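DNA polymerase III subunit beta (Deinococcus radiodurans, PDB 4TRT) probably confers processivity on DNA polymerases and other proteins by tethering them to DNA, as a ring-shaped head-to-tail homodimer that encircles the duplex. Local coordinates at residues V1-V6 / V58-Q64; K8-N12 / V79-G84; R154-H160 / K187-A193; V280-R286 / D298-Q304; I327-E332 / F344-G348. All blocks are in the same frame, centred on the assembly; numbering follows the deposited sequence.

Interaction 1 (V1-V6 / V58-Q64). Unlike the reference sequence in segment 1-6: V1 (reference Met).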
# COMPACT_ATOMS: atom_id res chain seq x y z
N VAL A 1 -32.31 -14.67 25.82
CA VAL A 1 -31.65 -13.52 25.14
C VAL A 1 -31.46 -13.85 23.67
O VAL A 1 -31.48 -15.02 23.29
CB VAL A 1 -30.27 -13.20 25.76
CG1 VAL A 1 -30.42 -12.71 27.20
CG2 VAL A 1 -29.34 -14.39 25.68
N MET A 2 -31.27 -12.82 22.84
CA MET A 2 -30.95 -13.05 21.44
C MET A 2 -29.59 -13.72 21.25
O MET A 2 -28.59 -13.29 21.82
CB MET A 2 -30.97 -11.77 20.62
CG MET A 2 -30.96 -12.03 19.12
SD MET A 2 -29.37 -11.85 18.35
CE MET A 2 -29.59 -10.09 18.09
N LYS A 3 -29.57 -14.76 20.42
CA LYS A 3 -28.35 -15.48 20.08
C LYS A 3 -28.37 -15.84 18.60
O LYS A 3 -29.39 -16.28 18.09
CB LYS A 3 -28.21 -16.77 20.88
CG LYS A 3 -27.51 -16.63 22.22
CD LYS A 3 -27.71 -17.88 23.05
CE LYS A 3 -26.97 -17.79 24.37
NZ LYS A 3 -27.16 -19.00 25.19
N ALA A 4 -27.25 -15.64 17.91
CA ALA A 4 -27.14 -15.98 16.50
C ALA A 4 -25.86 -16.78 16.24
O ALA A 4 -24.82 -16.52 16.83
CB ALA A 4 -27.17 -14.72 15.63
N ASN A 5 -25.96 -17.78 15.36
CA ASN A 5 -24.79 -18.51 14.89
C ASN A 5 -24.60 -18.20 13.42
O ASN A 5 -25.50 -18.39 12.63
CB ASN A 5 -24.94 -20.01 15.13
CG ASN A 5 -24.73 -20.37 16.58
OD1 ASN A 5 -23.62 -20.29 17.11
ND2 ASN A 5 -25.80 -20.77 17.23
N VAL A 6 -23.42 -17.71 13.07
CA VAL A 6 -23.14 -17.25 11.73
C VAL A 6 -21.71 -17.69 11.33
O VAL A 6 -20.84 -17.88 12.19
CB VAL A 6 -23.33 -15.70 11.63
CG1 VAL A 6 -22.36 -14.96 12.54
CG2 VAL A 6 -23.19 -15.20 10.21
N VAL A 58 -27.00 -11.56 5.75
CA VAL A 58 -26.09 -12.63 6.09
C VAL A 58 -26.90 -13.79 6.69
O VAL A 58 -27.49 -13.64 7.76
CB VAL A 58 -25.03 -12.15 7.10
CG1 VAL A 58 -24.11 -13.29 7.51
CG2 VAL A 58 -24.23 -10.98 6.50
N PRO A 59 -26.93 -14.95 6.00
CA PRO A 59 -27.65 -16.10 6.56
C PRO A 59 -27.12 -16.51 7.92
O PRO A 59 -25.91 -16.48 8.15
CB PRO A 59 -27.41 -17.21 5.52
CG PRO A 59 -27.22 -16.48 4.24
CD PRO A 59 -26.50 -15.20 4.61
N ALA A 60 -28.03 -16.86 8.83
CA ALA A 60 -27.67 -17.22 10.19
C ALA A 60 -28.81 -17.94 10.86
O ALA A 60 -29.96 -17.83 10.43
CB ALA A 60 -27.34 -15.95 10.99
N GLU A 61 -28.51 -18.65 11.93
CA GLU A 61 -29.54 -19.21 12.78
C GLU A 61 -29.68 -18.30 13.97
O GLU A 61 -28.71 -18.08 14.69
CB GLU A 61 -29.20 -20.63 13.18
CG GLU A 61 -28.98 -21.46 11.93
CD GLU A 61 -29.20 -22.94 12.11
OE1 GLU A 61 -29.32 -23.39 13.28
OE2 GLU A 61 -29.26 -23.66 11.08
N VAL A 62 -30.88 -17.77 14.17
CA VAL A 62 -31.14 -16.78 15.21
C VAL A 62 -32.27 -17.24 16.14
O VAL A 62 -33.28 -17.77 15.68
CB VAL A 62 -31.54 -15.43 14.60
CG1 VAL A 62 -31.72 -14.39 15.71
CG2 VAL A 62 -30.50 -14.92 13.59
N GLN A 63 -32.09 -17.04 17.45
CA GLN A 63 -33.18 -17.24 18.40
C GLN A 63 -33.49 -15.91 19.08
O GLN A 63 -32.59 -15.10 19.34
CB GLN A 63 -32.84 -18.32 19.45
CG GLN A 63 -31.61 -17.99 20.28
CD GLN A 63 -31.57 -18.77 21.59
OE1 GLN A 63 -31.66 -20.00 21.60
NE2 GLN A 63 -31.42 -18.04 22.71
N GLN A 64 -34.76 -15.69 19.36
CA GLN A 64 -35.24 -14.49 20.04
C GLN A 64 -34.71 -13.21 19.37
O GLN A 64 -33.98 -12.43 19.99
CB GLN A 64 -34.91 -14.57 21.54
CG GLN A 64 -35.59 -15.74 22.25
CD GLN A 64 -35.06 -16.01 23.66
OE1 GLN A 64 -34.64 -15.10 24.36
NE2 GLN A 64 -35.11 -17.27 24.08
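V1 is bound at both of its backbone polar atoms by the two glutamines that end the other segment. Its N donates to Q64 OE1 at 2.8 Å, and its carbonyl O accepts Q63 NE2 at 3.1 Å. The latter bond runs nearly in line with the V1 C=O, and V1 O lies only 6° out of the Q63 amide plane, so the N-H is well aimed. Q63 reaches back because its CG stands between its own backbone N and carbonyl carbon (chi1 60°); the extended chain then runs beside K3 in the same direction, with Q63 CG 3.7 Å from K3 CB. V1 replaces the reference methionine, but both bonds use only its main chain.

Beyond this end, strands 2-6 and 61-63 run antiparallel at 173°. K3 and Q63 exchange both backbone bonds, the shorter being Q63 N to K3 O at 2.9 Å, and N5 and E61 do the same. Between them A4 and V62 form a non-hydrogen-bonded pair, touching through A4 CB and V62 CG2 at 3.9 Å. The backbones of M2, A4 and V6 bond instead to L91, L89 and V87 of strand 86-92. V6 CG2 and V58 CG1 meet tightly at 3.4 Å, their side chains crossing at about a right angle. The chemistry implies an edge strand held by alternate backbone pairing, with glutamine amides continuing the bonding where the ladder stops.

Interaction 2 (K8-N12 / V79-G84)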
# COMPACT_ATOMS: atom_id res chain seq x y z
N LYS A 8 -18.12 -17.00 9.91
CA LYS A 8 -17.24 -15.83 9.91
C LYS A 8 -17.04 -15.28 8.49
O LYS A 8 -17.07 -14.06 8.29
CB LYS A 8 -15.88 -16.12 10.54
CG LYS A 8 -14.99 -14.90 10.68
CD LYS A 8 -13.63 -15.21 11.29
CE LYS A 8 -12.71 -15.93 10.30
NZ LYS A 8 -11.51 -16.46 10.98
N LYS A 9 -16.83 -16.18 7.53
CA LYS A 9 -16.57 -15.80 6.14
C LYS A 9 -17.69 -14.93 5.59
O LYS A 9 -17.43 -13.89 4.97
CB LYS A 9 -16.42 -17.05 5.26
CG LYS A 9 -16.23 -16.74 3.78
CD LYS A 9 -15.95 -18.00 2.97
CE LYS A 9 -16.37 -17.84 1.52
NZ LYS A 9 -15.98 -16.51 0.97
N THR A 10 -18.92 -15.31 5.86
CA THR A 10 -20.07 -14.60 5.32
C THR A 10 -20.26 -13.28 6.06
O THR A 10 -20.55 -12.26 5.44
CB THR A 10 -21.35 -15.46 5.40
OG1 THR A 10 -21.04 -16.84 5.14
CG2 THR A 10 -22.32 -15.03 4.33
N LEU A 11 -20.11 -13.30 7.38
CA LEU A 11 -20.24 -12.07 8.16
C LEU A 11 -19.15 -11.07 7.77
O LEU A 11 -19.42 -9.88 7.67
CB LEU A 11 -20.21 -12.37 9.65
CG LEU A 11 -20.45 -11.21 10.64
CD1 LEU A 11 -21.81 -10.51 10.50
CD2 LEU A 11 -20.29 -11.80 12.02
N ASN A 12 -17.93 -11.55 7.56
CA ASN A 12 -16.83 -10.71 7.05
C ASN A 12 -17.16 -10.04 5.74
O ASN A 12 -16.84 -8.86 5.55
CB ASN A 12 -15.55 -11.52 6.81
CG ASN A 12 -14.69 -11.64 8.03
OD1 ASN A 12 -14.83 -10.88 9.00
ND2 ASN A 12 -13.75 -12.59 7.98
N VAL A 79 -14.47 -8.95 14.17
CA VAL A 79 -14.86 -10.18 13.45
C VAL A 79 -13.73 -10.65 12.55
O VAL A 79 -13.39 -11.83 12.55
CB VAL A 79 -16.17 -9.99 12.66
CG1 VAL A 79 -16.50 -11.23 11.80
CG2 VAL A 79 -17.32 -9.69 13.60
N ARG A 80 -13.10 -9.73 11.83
CA ARG A 80 -11.96 -10.05 11.00
C ARG A 80 -10.83 -10.73 11.76
O ARG A 80 -10.25 -11.68 11.26
CB ARG A 80 -11.47 -8.78 10.35
CG ARG A 80 -10.17 -8.84 9.55
CD ARG A 80 -9.81 -7.46 9.03
NE ARG A 80 -10.98 -6.75 8.54
CZ ARG A 80 -11.38 -5.53 8.91
NH1 ARG A 80 -10.69 -4.79 9.76
NH2 ARG A 80 -12.48 -5.03 8.37
N ASN A 81 -10.56 -10.27 12.98
CA ASN A 81 -9.47 -10.78 13.79
C ASN A 81 -9.76 -12.11 14.49
O ASN A 81 -8.86 -12.71 15.08
CB ASN A 81 -9.06 -9.74 14.86
CG ASN A 81 -8.39 -8.51 14.26
OD1 ASN A 81 -7.88 -8.55 13.14
ND2 ASN A 81 -8.37 -7.41 15.02
N LEU A 82 -11.01 -12.55 14.48
CA LEU A 82 -11.37 -13.79 15.13
C LEU A 82 -10.67 -14.97 14.42
O LEU A 82 -10.50 -14.96 13.20
CB LEU A 82 -12.87 -14.02 15.15
CG LEU A 82 -13.73 -13.18 16.07
CD1 LEU A 82 -15.17 -13.55 15.78
CD2 LEU A 82 -13.42 -13.42 17.54
N GLY A 83 -10.26 -15.93 15.22
CA GLY A 83 -9.54 -17.10 14.71
C GLY A 83 -10.43 -18.13 14.04
O GLY A 83 -10.14 -18.57 12.91
N GLY A 84 -11.52 -18.53 14.70
CA GLY A 84 -12.30 -19.68 14.23
C GLY A 84 -13.12 -19.37 12.98
O GLY A 84 -13.06 -18.26 12.46
O HOH W 1 -11.15 -13.06 9.26
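K8 reaches the turn after helix 72-81 and places its ammonium group among three backbone carbonyls. NZ donates to G84 O at 2.8 Å and to L82 O at 2.9 Å, with a weak third bond to G83 O. The approach to L82 O is from above the carbonyl plane, 40° out of it, whereas the approach to G84 O is less tilted. The K8 chain leaves the helix with CG opposite the backbone N (chi1 -174°) and bends at chi3 (74°), which turns NZ into the carbonyls while K8 CD passes V79 O at 3.6 Å.

Beside the lysine, V79 points into the first helix: its CG1 lies 3.8 Å from L11 CD2, the two side chains crossing near a right angle, and 3.3 Å from N12 OD1. These are the two helices of the N-terminal domain in the sliding-clamp fold, here packed start against end. The other branch of the N12 amide works through water: ND2 donates to a water at 2.9 Å, and that water donates to R80 O at 2.6 Å.

Further out, the R80 guanidinium is engaged by a salt bridge to E19, L82 packs on V87 and F105 of the sheet, and the carbonyl of N81 accepts a hydrogen bond from R263 of the second subunit.

Interaction 3 (R154-H160 / K187-A193)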
# COMPACT_ATOMS: atom_id res chain seq x y z
N ARG A 154 -21.65 15.48 -13.87
CA ARG A 154 -21.13 14.93 -12.64
C ARG A 154 -21.63 13.50 -12.43
O ARG A 154 -21.20 12.82 -11.51
CB ARG A 154 -21.48 15.84 -11.44
CG ARG A 154 -21.14 17.31 -11.69
CD ARG A 154 -21.57 18.25 -10.57
NE ARG A 154 -21.57 19.63 -11.07
CZ ARG A 154 -22.33 20.62 -10.59
NH1 ARG A 154 -23.16 20.40 -9.57
NH2 ARG A 154 -22.27 21.82 -11.15
N GLY A 155 -22.51 13.02 -13.30
CA GLY A 155 -23.04 11.66 -13.19
C GLY A 155 -22.80 10.81 -14.42
O GLY A 155 -22.23 11.26 -15.42
N ILE A 156 -23.20 9.54 -14.32
CA ILE A 156 -23.06 8.61 -15.42
C ILE A 156 -24.47 8.33 -15.98
O ILE A 156 -25.38 7.95 -15.23
CB ILE A 156 -22.40 7.28 -14.98
CG1 ILE A 156 -20.90 7.42 -14.71
CG2 ILE A 156 -22.55 6.25 -16.10
CD1 ILE A 156 -20.51 8.41 -13.65
N LYS A 157 -24.65 8.52 -17.29
CA LYS A 157 -25.93 8.25 -17.91
C LYS A 157 -26.06 6.75 -18.18
O LYS A 157 -25.12 6.13 -18.63
CB LYS A 157 -26.09 8.99 -19.24
CG LYS A 157 -27.53 8.99 -19.78
CD LYS A 157 -27.56 9.36 -21.24
CE LYS A 157 -28.96 9.60 -21.79
NZ LYS A 157 -28.90 9.72 -23.27
N LEU A 158 -27.24 6.20 -17.88
CA LEU A 158 -27.60 4.86 -18.32
C LEU A 158 -28.74 4.97 -19.33
O LEU A 158 -29.76 5.60 -19.05
CB LEU A 158 -28.03 4.01 -17.12
CG LEU A 158 -28.50 2.59 -17.46
CD1 LEU A 158 -27.32 1.78 -17.99
CD2 LEU A 158 -29.11 1.88 -16.26
N GLU A 159 -28.55 4.37 -20.50
CA GLU A 159 -29.55 4.33 -21.57
C GLU A 159 -29.98 2.90 -21.82
O GLU A 159 -29.13 2.00 -21.84
CB GLU A 159 -28.94 4.79 -22.90
CG GLU A 159 -28.55 6.24 -23.00
CD GLU A 159 -27.85 6.55 -24.31
OE1 GLU A 159 -27.81 5.70 -25.22
OE2 GLU A 159 -27.32 7.67 -24.44
N HIS A 160 -31.28 2.69 -22.05
CA HIS A 160 -31.78 1.38 -22.48
C HIS A 160 -32.16 1.38 -23.95
O HIS A 160 -32.74 2.35 -24.44
CB HIS A 160 -32.96 0.94 -21.63
CG HIS A 160 -32.55 0.41 -20.28
ND1 HIS A 160 -32.41 1.20 -19.20
CD2 HIS A 160 -32.23 -0.88 -19.87
CE1 HIS A 160 -32.03 0.45 -18.15
NE2 HIS A 160 -31.92 -0.82 -18.57
N LYS A 187 -36.01 3.07 -18.16
CA LYS A 187 -35.86 4.49 -18.44
C LYS A 187 -34.43 4.98 -18.25
O LYS A 187 -33.64 4.39 -17.51
CB LYS A 187 -36.84 5.34 -17.63
CG LYS A 187 -36.62 5.38 -16.14
CD LYS A 187 -37.54 6.39 -15.48
CE LYS A 187 -37.21 6.57 -14.02
NZ LYS A 187 -38.18 7.51 -13.39
N ASN A 188 -34.11 6.07 -18.93
CA ASN A 188 -32.80 6.67 -18.81
C ASN A 188 -32.62 7.29 -17.44
O ASN A 188 -33.54 7.92 -16.90
CB ASN A 188 -32.56 7.71 -19.91
CG ASN A 188 -32.46 7.09 -21.29
OD1 ASN A 188 -32.67 5.88 -21.47
ND2 ASN A 188 -32.15 7.92 -22.27
N LEU A 189 -31.43 7.07 -16.88
CA LEU A 189 -31.06 7.47 -15.52
C LEU A 189 -29.71 8.18 -15.58
O LEU A 189 -28.91 7.88 -16.45
CB LEU A 189 -30.91 6.24 -14.63
CG LEU A 189 -32.10 5.29 -14.48
CD1 LEU A 189 -31.67 4.00 -13.80
CD2 LEU A 189 -33.23 5.95 -13.70
N ILE A 190 -29.48 9.11 -14.67
CA ILE A 190 -28.17 9.70 -14.46
C ILE A 190 -27.79 9.45 -13.00
O ILE A 190 -28.46 9.95 -12.09
CB ILE A 190 -28.11 11.20 -14.75
CG1 ILE A 190 -28.61 11.49 -16.19
CG2 ILE A 190 -26.69 11.71 -14.53
CD1 ILE A 190 -28.84 12.95 -16.49
N ILE A 191 -26.73 8.67 -12.79
CA ILE A 191 -26.30 8.23 -11.47
C ILE A 191 -25.09 9.06 -11.01
O ILE A 191 -24.11 9.14 -11.73
CB ILE A 191 -25.89 6.74 -11.49
CG1 ILE A 191 -26.98 5.87 -12.13
CG2 ILE A 191 -25.53 6.24 -10.09
CD1 ILE A 191 -28.26 5.82 -11.34
N PRO A 192 -25.13 9.65 -9.80
CA PRO A 192 -23.96 10.41 -9.33
C PRO A 192 -22.70 9.55 -9.35
O PRO A 192 -22.76 8.37 -9.00
CB PRO A 192 -24.35 10.81 -7.91
CG PRO A 192 -25.84 10.79 -7.90
CD PRO A 192 -26.22 9.67 -8.82
N ALA A 193 -21.58 10.11 -9.83
CA ALA A 193 -20.34 9.33 -10.02
C ALA A 193 -19.87 8.63 -8.74
O ALA A 193 -19.44 7.47 -8.79
CB ALA A 193 -19.21 10.19 -10.56
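Strands 155-160 and 189-192 run antiparallel at 153°, with hydrogen-bonded pairs I156-I191 and L158-L189 and non-hydrogen-bonded pairs between and beyond them. The most linear bond, I191 N to I156 O at 2.9 Å, has an N-H...O angle of 172°; past the ladder A193 N donates to R154 O at 3.2 Å, where P192 occupies the N-cap position of helix 193-202.

On the face of I156 and L158, I156 CD1 lies against A193 CB at 3.8 Å, and L158 CD2 meets L189 CD1 at 4.1 Å, the leucines running side by side. F210 of strand 207-212 touches both leucines, and V196 of the helix packs on I156 and I191. On the other face I190 CG2 rests on G155 CA at 3.9 Å. There, too, the extended K157 chain crosses the N188 side chain at a slant, K157 CE to N188 ND2 3.6 Å, and K157 NZ forms a salt bridge to E159 OE2 at 2.8 Å, from above the carboxylate plane. E159 is further held by H161 and Y238. A methionine in place of K157 would probably leave the E159 carboxylate without its lysine charge and the end of the side chain beside N188 without its tether.

Such a strand pair, leading directly into a helix at the edge of a sheet, belongs to the central domain of the beta sliding clamp.

Interaction 4 (V280-R286 / D298-Q304)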
# COMPACT_ATOMS: atom_id res chain seq x y z
N VAL A 280 2.30 10.20 -36.13
CA VAL A 280 2.12 9.01 -36.97
C VAL A 280 2.81 9.27 -38.30
O VAL A 280 2.53 10.27 -38.97
CB VAL A 280 0.62 8.69 -37.19
CG1 VAL A 280 0.45 7.39 -38.00
CG2 VAL A 280 -0.13 8.61 -35.86
N SER A 281 3.71 8.38 -38.70
CA SER A 281 4.40 8.47 -39.96
C SER A 281 5.07 7.16 -40.33
O SER A 281 5.67 6.51 -39.47
CB SER A 281 5.46 9.56 -39.88
OG SER A 281 5.87 9.86 -41.18
N GLU A 282 4.97 6.77 -41.60
CA GLU A 282 5.72 5.63 -42.16
C GLU A 282 5.60 4.36 -41.34
O GLU A 282 6.58 3.71 -41.04
CB GLU A 282 7.19 6.02 -42.35
CG GLU A 282 7.38 7.15 -43.34
CD GLU A 282 8.84 7.48 -43.59
OE1 GLU A 282 9.58 7.69 -42.61
OE2 GLU A 282 9.24 7.54 -44.77
N GLY A 283 4.36 4.00 -40.99
CA GLY A 283 4.08 2.80 -40.22
C GLY A 283 4.65 2.83 -38.81
O GLY A 283 4.90 1.77 -38.23
N THR A 284 4.84 4.02 -38.26
CA THR A 284 5.26 4.16 -36.87
C THR A 284 4.44 5.22 -36.13
O THR A 284 3.93 6.16 -36.74
CB THR A 284 6.77 4.52 -36.73
OG1 THR A 284 7.00 5.86 -37.19
CG2 THR A 284 7.67 3.51 -37.49
N LEU A 285 4.33 5.06 -34.82
CA LEU A 285 3.79 6.09 -33.95
C LEU A 285 4.93 6.50 -33.02
O LEU A 285 5.48 5.66 -32.30
CB LEU A 285 2.60 5.58 -33.15
CG LEU A 285 2.12 6.45 -31.99
CD1 LEU A 285 1.66 7.82 -32.49
CD2 LEU A 285 1.01 5.75 -31.22
N ARG A 286 5.28 7.77 -33.05
CA ARG A 286 6.26 8.30 -32.12
C ARG A 286 5.55 9.13 -31.06
O ARG A 286 4.72 9.99 -31.37
CB ARG A 286 7.29 9.16 -32.84
CG ARG A 286 8.48 9.50 -31.99
CD ARG A 286 9.36 10.54 -32.64
NE ARG A 286 8.75 11.86 -32.55
CZ ARG A 286 9.27 12.95 -33.11
NH1 ARG A 286 10.40 12.88 -33.81
NH2 ARG A 286 8.64 14.11 -32.96
N ASP A 298 9.50 7.82 -27.66
CA ASP A 298 9.38 6.38 -27.86
C ASP A 298 8.70 6.11 -29.19
O ASP A 298 7.75 6.82 -29.56
CB ASP A 298 8.58 5.75 -26.72
CG ASP A 298 8.95 4.30 -26.47
OD1 ASP A 298 9.74 3.71 -27.23
OD2 ASP A 298 8.43 3.74 -25.48
N THR A 299 9.19 5.12 -29.94
CA THR A 299 8.66 4.84 -31.29
C THR A 299 8.13 3.42 -31.36
O THR A 299 8.82 2.48 -30.97
CB THR A 299 9.74 5.07 -32.37
OG1 THR A 299 10.25 6.41 -32.28
CG2 THR A 299 9.19 4.85 -33.79
N LEU A 300 6.89 3.28 -31.85
CA LEU A 300 6.20 2.00 -31.97
C LEU A 300 5.84 1.72 -33.43
O LEU A 300 5.41 2.62 -34.14
CB LEU A 300 4.90 1.99 -31.15
CG LEU A 300 4.98 2.17 -29.64
CD1 LEU A 300 3.58 2.35 -29.05
CD2 LEU A 300 5.69 0.99 -29.00
N SER A 301 6.00 0.46 -33.84
CA SER A 301 5.50 -0.00 -35.12
C SER A 301 3.99 -0.11 -35.05
O SER A 301 3.44 -0.58 -34.06
CB SER A 301 6.08 -1.37 -35.47
OG SER A 301 7.49 -1.29 -35.51
N VAL A 302 3.32 0.38 -36.09
CA VAL A 302 1.86 0.32 -36.16
C VAL A 302 1.40 -0.05 -37.57
O VAL A 302 2.19 -0.01 -38.52
CB VAL A 302 1.20 1.67 -35.77
CG1 VAL A 302 1.59 2.08 -34.35
CG2 VAL A 302 1.57 2.78 -36.76
N THR A 303 0.12 -0.39 -37.71
CA THR A 303 -0.49 -0.48 -39.00
C THR A 303 -1.29 0.79 -39.15
O THR A 303 -2.05 1.14 -38.25
CB THR A 303 -1.40 -1.71 -39.06
OG1 THR A 303 -0.62 -2.85 -38.69
CG2 THR A 303 -1.99 -1.89 -40.47
N GLN A 304 -1.12 1.50 -40.26
CA GLN A 304 -1.84 2.74 -40.45
C GLN A 304 -2.57 2.68 -41.78
O GLN A 304 -2.11 2.02 -42.71
CB GLN A 304 -0.92 3.95 -40.35
CG GLN A 304 0.14 4.04 -41.41
CD GLN A 304 0.89 5.34 -41.34
OE1 GLN A 304 1.96 5.40 -40.75
NE2 GLN A 304 0.32 6.41 -41.90
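Q304 is brought to the G283 backbone by a chi1 of 65°, which sets CG between its backbone N and carbonyl carbon; the chain then extends to deliver OE1 to G283 N at 2.8 Å. The N-H comes from above the amide plane, 37° out of it. On the opposing segment T284 has a similar first torsion (70°), which puts OG1 on S281 O at 2.7 Å; its CB packs against T299 CG2.

The motif is a type I' turn, S281 to T284, followed by one strand of the hairpin 284-290/294-301 in the C-terminal domain. L285 and L300 form the hydrogen-bonded pair, with T284-S301 and R286-T299 as non-hydrogen-bonded pairs to either side. At the turn, V302 N donates to G283 O at 3.0 Å, so G283 is held through both its N-H and its carbonyl. V302 also packs CG1 on L285 CB at 3.8 Å, while V250 and L252 lie against it from strand 248-253.

The charged ends find partners beyond the two segments: R286 in E277 and D298 in R263, both as salt bridges. D298 also joins a beta ladder with a strand of the second subunit, carrying the sheet across the dimer interface. Nearby, the aliphatic stem of R286 crosses T299 at an angle, its CG 3.6 Å from OG1.

Interaction 5 (I327-E332 / F344-G348). Unlike the reference sequence in segment 344-348: V347 (reference Arg), G348 (reference Arg).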
# COMPACT_ATOMS: atom_id res chain seq x y z
N ILE A 327 -9.05 -0.83 -22.77
CA ILE A 327 -8.70 -1.48 -24.03
C ILE A 327 -7.59 -2.51 -23.81
O ILE A 327 -6.50 -2.18 -23.35
CB ILE A 327 -8.25 -0.46 -25.10
CG1 ILE A 327 -9.38 0.53 -25.39
CG2 ILE A 327 -7.82 -1.19 -26.37
CD1 ILE A 327 -9.02 1.72 -26.28
N ASP A 328 -7.88 -3.76 -24.19
CA ASP A 328 -6.92 -4.86 -24.14
C ASP A 328 -6.69 -5.48 -25.54
O ASP A 328 -7.54 -5.40 -26.42
CB ASP A 328 -7.45 -5.96 -23.23
CG ASP A 328 -7.71 -5.48 -21.81
OD1 ASP A 328 -6.83 -4.81 -21.24
OD2 ASP A 328 -8.78 -5.80 -21.26
N GLY A 329 -5.54 -6.10 -25.72
CA GLY A 329 -5.20 -6.73 -26.98
C GLY A 329 -4.64 -5.72 -27.95
O GLY A 329 -3.47 -5.35 -27.88
N ASP A 330 -5.45 -5.30 -28.90
CA ASP A 330 -5.02 -4.28 -29.84
C ASP A 330 -5.93 -3.06 -29.77
O ASP A 330 -7.13 -3.18 -29.58
CB ASP A 330 -4.98 -4.87 -31.25
CG ASP A 330 -3.94 -5.98 -31.36
OD1 ASP A 330 -2.72 -5.67 -31.39
OD2 ASP A 330 -4.35 -7.16 -31.39
N ALA A 331 -5.30 -1.89 -29.82
CA ALA A 331 -6.03 -0.64 -29.84
C ALA A 331 -6.18 -0.14 -31.27
O ALA A 331 -5.29 -0.35 -32.09
CB ALA A 331 -5.31 0.40 -28.98
N GLU A 332 -7.30 0.52 -31.54
CA GLU A 332 -7.58 1.20 -32.78
C GLU A 332 -7.71 2.68 -32.45
O GLU A 332 -8.52 3.05 -31.60
CB GLU A 332 -8.90 0.68 -33.35
CG GLU A 332 -8.92 0.40 -34.82
CD GLU A 332 -10.18 -0.36 -35.23
OE1 GLU A 332 -11.27 0.22 -35.10
OE2 GLU A 332 -10.11 -1.54 -35.64
N PHE A 344 -10.56 6.35 -29.45
CA PHE A 344 -9.76 5.20 -29.07
C PHE A 344 -10.71 4.06 -28.71
O PHE A 344 -11.67 4.25 -27.97
CB PHE A 344 -8.84 5.47 -27.87
CG PHE A 344 -7.85 6.60 -28.06
CD1 PHE A 344 -7.61 7.18 -29.30
CD2 PHE A 344 -7.09 7.01 -26.97
CE1 PHE A 344 -6.69 8.19 -29.43
CE2 PHE A 344 -6.14 8.01 -27.09
CZ PHE A 344 -5.96 8.62 -28.33
N ARG A 345 -10.47 2.88 -29.27
CA ARG A 345 -11.30 1.71 -28.98
C ARG A 345 -10.50 0.42 -29.22
O ARG A 345 -9.37 0.47 -29.70
CB ARG A 345 -12.56 1.75 -29.84
CG ARG A 345 -12.31 1.76 -31.33
CD ARG A 345 -13.59 1.85 -32.15
NE ARG A 345 -13.31 1.34 -33.48
CZ ARG A 345 -14.20 1.19 -34.44
NH1 ARG A 345 -15.48 1.54 -34.27
NH2 ARG A 345 -13.81 0.68 -35.60
N ALA A 346 -11.08 -0.73 -28.85
CA ALA A 346 -10.53 -2.04 -29.24
C ALA A 346 -10.84 -2.30 -30.71
O ALA A 346 -11.74 -1.68 -31.27
CB ALA A 346 -11.07 -3.16 -28.36
N VAL A 347 -10.11 -3.21 -31.35
CA VAL A 347 -10.33 -3.55 -32.76
C VAL A 347 -11.84 -3.78 -33.06
O VAL A 347 -12.51 -4.55 -32.37
CB VAL A 347 -9.50 -4.80 -33.17
CG1 VAL A 347 -9.91 -5.32 -34.55
CG2 VAL A 347 -8.02 -4.46 -33.14
N GLY A 348 -12.36 -3.08 -34.07
CA GLY A 348 -13.77 -3.20 -34.45
C GLY A 348 -14.80 -2.68 -33.45
O GLY A 348 -15.99 -2.91 -33.61
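E332 and R345 form the salt bridge of this contact, lying side by side and pointing the same way from one face of the hairpin. One oxygen takes both donors: E332 OE1 accepts R345 NH2 at 2.6 Å and NE at 2.8 Å, each nearly along the C-O axis and within the guanidinium plane. The carboxylate itself is turned 50° from that plane, which leaves OE2 for G348 N, 3.1 Å away and approaching from above the carboxylate. R345 runs alongside its partner because CG lies between its backbone N and carbonyl carbon (chi1 60°) and the chain stays extended as far as NE. The main chain of G348 also lies over one guanidinium face, with its carbonyl carbon above the centre. V347 and G348 both differ from the reference arginines.

Among backbone bonds, E332 and R345 exchange a full pair, E332 N to R345 O being 2.8 Å with an N-H...O angle of 173°. The next bond, V347 N to D330 O, is weak at 3.5 Å, just past A331-A346, the last bridged pair at this end.

Apolar contacts come from I327: CD1 touches F344 CB at 4.1 Å, and CG2 touches A346 CB at 4.3 Å. D330 CB also meets V347 CG2.

An alanine in place of E332 would probably leave the R345 guanidinium without its acceptor and free to turn, with the G348 N-H losing its mate too.

All this builds the open end of the antiparallel hairpin 330-335/342-346, which lies inside the large sheet shared by the central and C-terminal domains of the sliding clamp.

Along the chain the contacts run N-terminal to C-terminal domain: interactions 1 and 2 in the first, interaction 3 in the central, interactions 4 and 5 in the third. Interactions 1 and 2 alternate their segments and touch, V6 CG1 lying 3.8 Å from L11 CD2, as strand 2-7 runs straight into helix 8-21. Interactions 3, 4 and 5 reach one nine-stranded sheet that bridges two domains; the centres of 3 and 5 are about 25 Å apart and those of 4 and 5 about 16 Å. Interactions 1 and 4 are the farthest pair, centres about 64 Å apart. Interactions 2 and 4 both touch the second subunit, consistent with head-to-tail closure of the ring.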